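Local coordinates for protein putative polyketide synthase (PDB 6HP1) that binds S-adenosyl-L-homocysteine through this O-methyltransferase domain and, as part of a larger polyketide synthase, probably helps to make the antibiotic bacillaene, at residues A[203-208]-A[218-223]; A[62-67]-A[256-261]; A[162-167]-A[187-192]. All blocks are in the same frame, centred on the assembly; numbering follows the deposited sequence.

Contact 1. Residues A[203-208]-A[218-223]; sequences ANTRGP and IPTVQE
Ala203 and Thr220 meet at the tight end of this contact, where the loop 203-208 curls round the start of helix 221-230. Ala203 N donates to Pro219 O at 2.9 Å in a nearly straight bond (169°). Ala203 O turns to the next peptide, taking a CA-H...O contact from Thr220 CA at 3.4 Å and a weak bond from Val221 N. The methyl of Ala203 is buried against the carbonyls of Ile218 and Pro219, and its CB lies 3.9 Å from Ile218 CG2. Thr220 sends its methyl into the curve of the loop, CG2 lying 3.4 Å from Thr205 O. The same rotamer, with chi1 67°, sets OG1 between the backbone N and carbonyl carbon, where it can accept from Glu223 N. In return, Thr220 N donates to Glu223 OE1 at 3.1 Å; these reciprocal bonds form a capping box at the first turn of the helix. Strand 194-203, a member of the Rossmann-like methyltransferase sheet, runs out into a loop and the small hairpin 209-211/216-218, and the chain returns beside its end to begin a helix. Packing slackens toward solvent. The side chains of the exposed Pro208 and of Glu223 cross at about a right angle, Pro208 CB 3.4 Å from Glu223 OE1, and the carboxylate that accepts from Thr220 N also touches this ring. On the open side a water oxygen lies 2.8 Å from Thr220 OG1 and bonds weakly to Arg206 O. Asn204 brushes Val221 lightly, OD1 to CG2 at 4.2 Å, while its ND2 is bonded to Ser285 OG and Gly282 O.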
# COMPACT_ATOMS: atom_id res chain seq x y z
N ALA A 203 -7.81 9.75 -8.08
CA ALA A 203 -8.02 10.25 -9.44
C ALA A 203 -8.20 11.76 -9.39
O ALA A 203 -8.96 12.28 -8.56
CB ALA A 203 -9.24 9.59 -10.06
N ASN A 204 -7.51 12.47 -10.28
CA ASN A 204 -7.54 13.93 -10.31
C ASN A 204 -8.50 14.44 -11.36
O ASN A 204 -8.30 15.51 -11.93
CB ASN A 204 -6.12 14.45 -10.50
CG ASN A 204 -5.22 14.06 -9.34
OD1 ASN A 204 -5.58 14.26 -8.19
ND2 ASN A 204 -4.05 13.46 -9.63
N THR A 205 -9.55 13.68 -11.61
CA THR A 205 -10.51 13.92 -12.68
C THR A 205 -11.88 14.18 -12.07
O THR A 205 -12.09 14.00 -10.87
CB THR A 205 -10.55 12.70 -13.60
OG1 THR A 205 -10.56 11.52 -12.79
CG2 THR A 205 -9.32 12.68 -14.48
N ARG A 206 -12.81 14.60 -12.93
CA ARG A 206 -14.16 14.87 -12.44
C ARG A 206 -14.88 13.58 -12.06
O ARG A 206 -15.73 13.60 -11.17
CB ARG A 206 -14.97 15.62 -13.49
CG ARG A 206 -14.37 16.96 -13.89
CD ARG A 206 -13.99 17.77 -12.66
NE ARG A 206 -13.58 19.14 -12.96
CZ ARG A 206 -14.38 20.08 -13.44
NH1 ARG A 206 -15.66 19.81 -13.70
NH2 ARG A 206 -13.92 21.30 -13.66
N GLY A 207 -14.58 12.48 -12.74
CA GLY A 207 -15.21 11.22 -12.46
C GLY A 207 -14.16 10.18 -12.12
O GLY A 207 -12.97 10.35 -12.39
N PRO A 208 -14.59 9.08 -11.51
CA PRO A 208 -13.62 8.04 -11.14
C PRO A 208 -12.97 7.47 -12.39
O PRO A 208 -13.52 7.52 -13.49
CB PRO A 208 -14.47 7.00 -10.41
CG PRO A 208 -15.88 7.21 -10.92
CD PRO A 208 -15.99 8.69 -11.22
N ILE A 218 -10.61 3.75 -9.42
CA ILE A 218 -9.88 4.73 -8.64
C ILE A 218 -10.79 5.90 -8.30
O ILE A 218 -11.16 6.67 -9.20
CB ILE A 218 -8.63 5.21 -9.39
CG1 ILE A 218 -7.72 4.01 -9.65
CG2 ILE A 218 -7.90 6.25 -8.59
CD1 ILE A 218 -6.49 4.33 -10.49
N PRO A 219 -11.13 6.11 -7.03
CA PRO A 219 -12.04 7.20 -6.70
C PRO A 219 -11.37 8.55 -6.90
O PRO A 219 -10.15 8.70 -6.75
CB PRO A 219 -12.36 6.98 -5.22
CG PRO A 219 -11.84 5.66 -4.86
CD PRO A 219 -10.79 5.29 -5.85
N THR A 220 -12.20 9.53 -7.22
CA THR A 220 -11.78 10.91 -7.30
C THR A 220 -11.49 11.46 -5.90
O THR A 220 -11.75 10.82 -4.88
CB THR A 220 -12.87 11.77 -7.92
OG1 THR A 220 -13.99 11.80 -7.02
CG2 THR A 220 -13.31 11.23 -9.27
N VAL A 221 -10.99 12.70 -5.87
CA VAL A 221 -10.73 13.39 -4.61
C VAL A 221 -11.99 13.48 -3.78
O VAL A 221 -12.00 13.15 -2.59
CB VAL A 221 -10.18 14.80 -4.88
CG1 VAL A 221 -10.13 15.60 -3.59
CG2 VAL A 221 -8.81 14.71 -5.55
N GLN A 222 -13.07 13.97 -4.39
CA GLN A 222 -14.32 14.13 -3.65
C GLN A 222 -14.86 12.78 -3.20
O GLN A 222 -15.37 12.66 -2.08
CB GLN A 222 -15.35 14.86 -4.51
CG GLN A 222 -16.60 15.28 -3.71
CD GLN A 222 -16.31 16.33 -2.64
OE1 GLN A 222 -15.32 17.05 -2.71
NE2 GLN A 222 -17.19 16.41 -1.64
N GLU A 223 -14.73 11.75 -4.03
CA GLU A 223 -15.21 10.44 -3.65
C GLU A 223 -14.43 9.91 -2.45
O GLU A 223 -15.02 9.30 -1.54
CB GLU A 223 -15.13 9.48 -4.84
CG GLU A 223 -16.22 9.74 -5.86
CD GLU A 223 -16.13 8.82 -7.07
OE1 GLU A 223 -15.03 8.28 -7.34
OE2 GLU A 223 -17.16 8.64 -7.74
O HOH W 1 -16.29 12.98 -7.98

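Contact 2. Residues A[62-67]-A[256-261]; sequences VILNPE and QYIKHL
Tyr257 turns its ring toward Asn65 with CG anti to the backbone N (chi1 167°), and Asn65 answers with CG beside its own backbone N (chi1 -71°); the two side chains meet head-on from facing segments. Asn65 OD1 reaches the hydroxyl end of the tyrosine in the ring plane, the amide turned 48° from that plane. The modelled OD1 to OH separation of 2.4 Å is too short, and its angle too poor, to establish a bond. The rest of the contact is apolar. Leu64 directs CD1 at Leu261, and the two CD1 methyls lie 3.4 Å apart, tighter than usual for carbons. The same Leu64 methyl approaches Ile258 CG2 at 4.2 Å and, obliquely, Tyr257 CE2 at 4.4 Å. A type I turn from Ile258 to Leu261 sets both residues on the side of Leu64, and His260 ND1 donates to Gln256 O at 3.2 Å on the same segment. Near the surface, the contact joins the end of helix 59-64 to helix 254-258 and the turn after it. Arg61 of helix 59-64 makes a cation-pi contact with Tyr257. Leu64 also packs on Val265 and Tyr269 of helix 263-281, while Val62 touches helix 70-88.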
# COMPACT_ATOMS: atom_id res chain seq x y z
N VAL A 62 14.34 -4.80 -14.82
CA VAL A 62 14.77 -5.21 -13.48
C VAL A 62 13.68 -6.01 -12.78
O VAL A 62 13.95 -7.03 -12.13
CB VAL A 62 15.17 -3.97 -12.65
CG1 VAL A 62 15.47 -4.37 -11.21
CG2 VAL A 62 16.38 -3.28 -13.27
N ILE A 63 12.42 -5.57 -12.91
CA ILE A 63 11.34 -6.26 -12.23
C ILE A 63 11.06 -7.60 -12.90
O ILE A 63 10.82 -8.61 -12.23
CB ILE A 63 10.07 -5.39 -12.20
CG1 ILE A 63 10.31 -4.19 -11.28
CG2 ILE A 63 8.86 -6.21 -11.78
CD1 ILE A 63 10.59 -4.57 -9.82
N LEU A 64 11.09 -7.64 -14.22
CA LEU A 64 10.72 -8.84 -14.95
C LEU A 64 11.89 -9.79 -15.18
O LEU A 64 11.65 -10.95 -15.54
CB LEU A 64 10.09 -8.48 -16.29
CG LEU A 64 8.82 -7.62 -16.17
CD1 LEU A 64 8.34 -7.24 -17.56
CD2 LEU A 64 7.76 -8.36 -15.42
N ASN A 65 13.13 -9.34 -14.97
CA ASN A 65 14.31 -10.21 -15.10
C ASN A 65 15.16 -10.18 -13.83
O ASN A 65 16.38 -10.00 -13.89
CB ASN A 65 15.17 -9.79 -16.29
CG ASN A 65 14.53 -10.11 -17.61
OD1 ASN A 65 13.63 -9.40 -18.07
ND2 ASN A 65 15.02 -11.16 -18.26
N PRO A 66 14.55 -10.39 -12.66
CA PRO A 66 15.31 -10.22 -11.41
C PRO A 66 16.53 -11.12 -11.31
O PRO A 66 17.44 -10.82 -10.52
CB PRO A 66 14.28 -10.56 -10.32
CG PRO A 66 13.02 -10.91 -11.01
CD PRO A 66 13.28 -11.10 -12.45
N GLU A 67 16.59 -12.22 -12.06
CA GLU A 67 17.77 -13.08 -12.03
C GLU A 67 18.90 -12.52 -12.87
O GLU A 67 20.07 -12.86 -12.64
CB GLU A 67 17.41 -14.48 -12.51
CG GLU A 67 16.24 -15.11 -11.76
CD GLU A 67 16.62 -16.37 -11.01
OE1 GLU A 67 16.05 -16.61 -9.92
OE2 GLU A 67 17.49 -17.13 -11.50
N GLN A 256 7.83 -1.44 -26.14
CA GLN A 256 8.51 -2.31 -27.10
C GLN A 256 9.17 -3.49 -26.41
O GLN A 256 9.11 -4.63 -26.90
CB GLN A 256 9.55 -1.50 -27.88
CG GLN A 256 8.97 -0.33 -28.67
CD GLN A 256 7.85 -0.75 -29.61
OE1 GLN A 256 6.76 -0.17 -29.58
NE2 GLN A 256 8.11 -1.75 -30.44
N TYR A 257 9.80 -3.25 -25.26
CA TYR A 257 10.51 -4.31 -24.55
C TYR A 257 9.58 -5.46 -24.19
O TYR A 257 9.89 -6.63 -24.44
CB TYR A 257 11.17 -3.75 -23.28
CG TYR A 257 11.65 -4.82 -22.35
CD1 TYR A 257 12.65 -5.70 -22.73
CD2 TYR A 257 11.11 -4.96 -21.07
CE1 TYR A 257 13.10 -6.69 -21.88
CE2 TYR A 257 11.55 -5.95 -20.21
CZ TYR A 257 12.55 -6.81 -20.62
OH TYR A 257 13.00 -7.80 -19.78
N ILE A 258 8.42 -5.15 -23.60
CA ILE A 258 7.55 -6.21 -23.11
C ILE A 258 6.88 -6.97 -24.25
O ILE A 258 6.33 -8.05 -24.01
CB ILE A 258 6.49 -5.67 -22.12
CG1 ILE A 258 5.50 -4.74 -22.83
CG2 ILE A 258 7.16 -4.95 -20.91
CD1 ILE A 258 4.30 -4.35 -21.95
N LYS A 259 6.92 -6.44 -25.47
CA LYS A 259 6.48 -7.23 -26.61
C LYS A 259 7.46 -8.35 -26.95
O LYS A 259 7.12 -9.21 -27.77
CB LYS A 259 6.26 -6.35 -27.85
CG LYS A 259 5.11 -5.36 -27.70
CD LYS A 259 4.53 -4.99 -29.05
CE LYS A 259 3.87 -3.61 -29.02
NZ LYS A 259 4.86 -2.55 -29.35
N HIS A 260 8.65 -8.35 -26.35
CA HIS A 260 9.59 -9.46 -26.51
C HIS A 260 9.53 -10.44 -25.35
O HIS A 260 10.48 -11.20 -25.14
CB HIS A 260 11.01 -8.92 -26.68
CG HIS A 260 11.25 -8.25 -27.99
ND1 HIS A 260 10.99 -6.92 -28.21
CD2 HIS A 260 11.71 -8.74 -29.17
CE1 HIS A 260 11.29 -6.61 -29.46
NE2 HIS A 260 11.72 -7.70 -30.07
N LEU A 261 8.42 -10.46 -24.62
CA LEU A 261 8.23 -11.30 -23.45
C LEU A 261 7.01 -12.18 -23.64
O LEU A 261 6.11 -11.85 -24.41
CB LEU A 261 8.03 -10.46 -22.18
CG LEU A 261 9.19 -9.56 -21.78
CD1 LEU A 261 8.81 -8.76 -20.55
CD2 LEU A 261 10.43 -10.39 -21.51

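Contact 3. Residues A[162-167]-A[187-192]; sequences DLYDMI and SSSLNE
Ser188 and Ser189 bring the chain from helix 179-188 alongside Leu163 and Tyr164 in the beta-alpha-beta crossover between strands 164-170 and 194-203 of the Rossmann-like methyltransferase fold. The Ser188 carbonyl oxygen meets Leu163 CD1 at 3.5 Å on the exposed side. Next, Ser189 grips the other backbone twice: OG donates to Asp162 O at 3.1 Å, almost in line with the carbonyl bond, and its own carbonyl accepts from Tyr164 N at 2.8 Å. Ser189 CB lies at the edge of the Tyr164 ring, whose hydroxyl is bonded to His123. Leu190 forms a parallel bridge with Tyr164. With CG anti to the backbone N (chi1 -176°), its CD1 reaches Ile167 CD1 at 4.0 Å in the buried layer and also touches Tyr164 O. Asn191 N gives the second bond of this bridge, to Tyr164 O at 2.9 Å. Its amide faces two ways: OD1 lies against Leu163 CB, while ND2 turns to the carboxylate of Asp165, whose OD2 accepts from the backbone of Gln97 and Lys98. Asn191 ND2 donates to the other oxygen, Asp165 OD1, at 3.2 Å, from 59° above the carboxylate plane.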
# COMPACT_ATOMS: atom_id res chain seq x y z
N ASP A 162 -11.48 -9.78 13.98
CA ASP A 162 -11.04 -9.22 15.25
C ASP A 162 -11.20 -7.70 15.24
O ASP A 162 -11.77 -7.12 14.31
CB ASP A 162 -9.59 -9.63 15.54
CG ASP A 162 -9.35 -10.02 16.99
OD1 ASP A 162 -9.92 -9.37 17.89
OD2 ASP A 162 -8.57 -10.97 17.23
N LEU A 163 -10.74 -7.07 16.32
CA LEU A 163 -10.58 -5.63 16.41
C LEU A 163 -9.09 -5.30 16.46
O LEU A 163 -8.34 -5.93 17.21
CB LEU A 163 -11.29 -5.09 17.65
CG LEU A 163 -12.82 -4.95 17.55
CD1 LEU A 163 -13.17 -3.77 16.67
CD2 LEU A 163 -13.49 -6.21 17.02
N TYR A 164 -8.67 -4.32 15.67
CA TYR A 164 -7.25 -4.08 15.43
C TYR A 164 -6.84 -2.67 15.81
O TYR A 164 -7.61 -1.72 15.66
CB TYR A 164 -6.87 -4.35 13.96
CG TYR A 164 -7.33 -5.70 13.51
CD1 TYR A 164 -6.54 -6.83 13.68
CD2 TYR A 164 -8.58 -5.86 12.93
CE1 TYR A 164 -6.98 -8.08 13.29
CE2 TYR A 164 -9.02 -7.10 12.53
CZ TYR A 164 -8.22 -8.20 12.71
OH TYR A 164 -8.70 -9.43 12.30
N ASP A 165 -5.60 -2.55 16.28
CA ASP A 165 -5.00 -1.25 16.53
C ASP A 165 -4.47 -0.59 15.28
O ASP A 165 -4.35 0.63 15.23
CB ASP A 165 -3.86 -1.39 17.54
CG ASP A 165 -4.32 -2.02 18.82
OD1 ASP A 165 -5.18 -1.40 19.48
OD2 ASP A 165 -3.89 -3.14 19.13
N MET A 166 -4.14 -1.39 14.27
CA MET A 166 -3.57 -0.89 13.03
C MET A 166 -4.07 -1.76 11.89
O MET A 166 -4.05 -2.99 11.99
CB MET A 166 -2.03 -0.93 13.10
CG MET A 166 -1.34 -0.42 11.83
SD MET A 166 0.46 -0.57 11.93
CE MET A 166 0.74 -2.31 11.69
N ILE A 167 -4.51 -1.12 10.82
CA ILE A 167 -5.06 -1.80 9.65
C ILE A 167 -4.33 -1.26 8.43
O ILE A 167 -4.28 -0.04 8.23
CB ILE A 167 -6.59 -1.60 9.52
CG1 ILE A 167 -7.30 -2.15 10.76
CG2 ILE A 167 -7.12 -2.27 8.23
CD1 ILE A 167 -8.82 -2.15 10.69
N SER A 187 -13.77 0.07 9.19
CA SER A 187 -14.21 0.90 10.30
C SER A 187 -14.73 0.06 11.45
O SER A 187 -14.46 0.36 12.62
CB SER A 187 -15.28 1.88 9.82
OG SER A 187 -15.65 2.76 10.86
N SER A 188 -15.48 -0.99 11.14
CA SER A 188 -16.06 -1.84 12.18
C SER A 188 -15.02 -2.68 12.90
O SER A 188 -15.31 -3.18 13.99
CB SER A 188 -17.11 -2.77 11.58
OG SER A 188 -18.28 -2.05 11.25
N SER A 189 -13.84 -2.86 12.32
CA SER A 189 -12.78 -3.62 12.97
C SER A 189 -11.67 -2.73 13.51
O SER A 189 -10.61 -3.25 13.90
CB SER A 189 -12.19 -4.64 12.00
OG SER A 189 -13.06 -5.74 11.87
N LEU A 190 -11.87 -1.43 13.59
CA LEU A 190 -10.81 -0.52 14.00
C LEU A 190 -11.06 -0.05 15.42
O LEU A 190 -12.13 0.51 15.72
CB LEU A 190 -10.69 0.66 13.05
CG LEU A 190 -9.54 1.63 13.36
CD1 LEU A 190 -8.20 0.97 13.13
CD2 LEU A 190 -9.67 2.92 12.51
N ASN A 191 -10.08 -0.26 16.29
CA ASN A 191 -10.20 0.24 17.65
C ASN A 191 -10.23 1.77 17.64
O ASN A 191 -9.72 2.41 16.72
CB ASN A 191 -9.06 -0.28 18.51
CG ASN A 191 -9.29 -1.69 18.99
OD1 ASN A 191 -10.43 -2.13 19.13
ND2 ASN A 191 -8.21 -2.41 19.25
N GLU A 192 -10.85 2.35 18.66
CA GLU A 192 -11.15 3.78 18.61
C GLU A 192 -9.89 4.61 18.42
O GLU A 192 -9.91 5.61 17.69
CB GLU A 192 -11.90 4.22 19.87
CG GLU A 192 -12.48 5.62 19.77
CD GLU A 192 -13.62 5.87 20.75
OE1 GLU A 192 -14.06 4.90 21.40
OE2 GLU A 192 -14.06 7.03 20.85

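The three contacts are separate in space, about 32 Å (1 and 2), 26 Å (1 and 3) and 40 Å (2 and 3) between centres; contacts 2 and 3 lie on opposite sides of the chain's centre. In sequence, contact 2 spans the other two, joining a helix ahead of the methyltransferase sheet to helix 254-258, whereas contact 3 closes before contact 1 opens; strand 194-203 leads from one to the other. Contacts 3 and 2 come near different residues of the S-adenosyl-L-homocysteine site: the Ile167 side chain of contact 3 is about 8 Å from that of Ser155, and the Leu64 side chain of contact 2 about 10 Å from that of Leu45. Contact 1 lies away from this site.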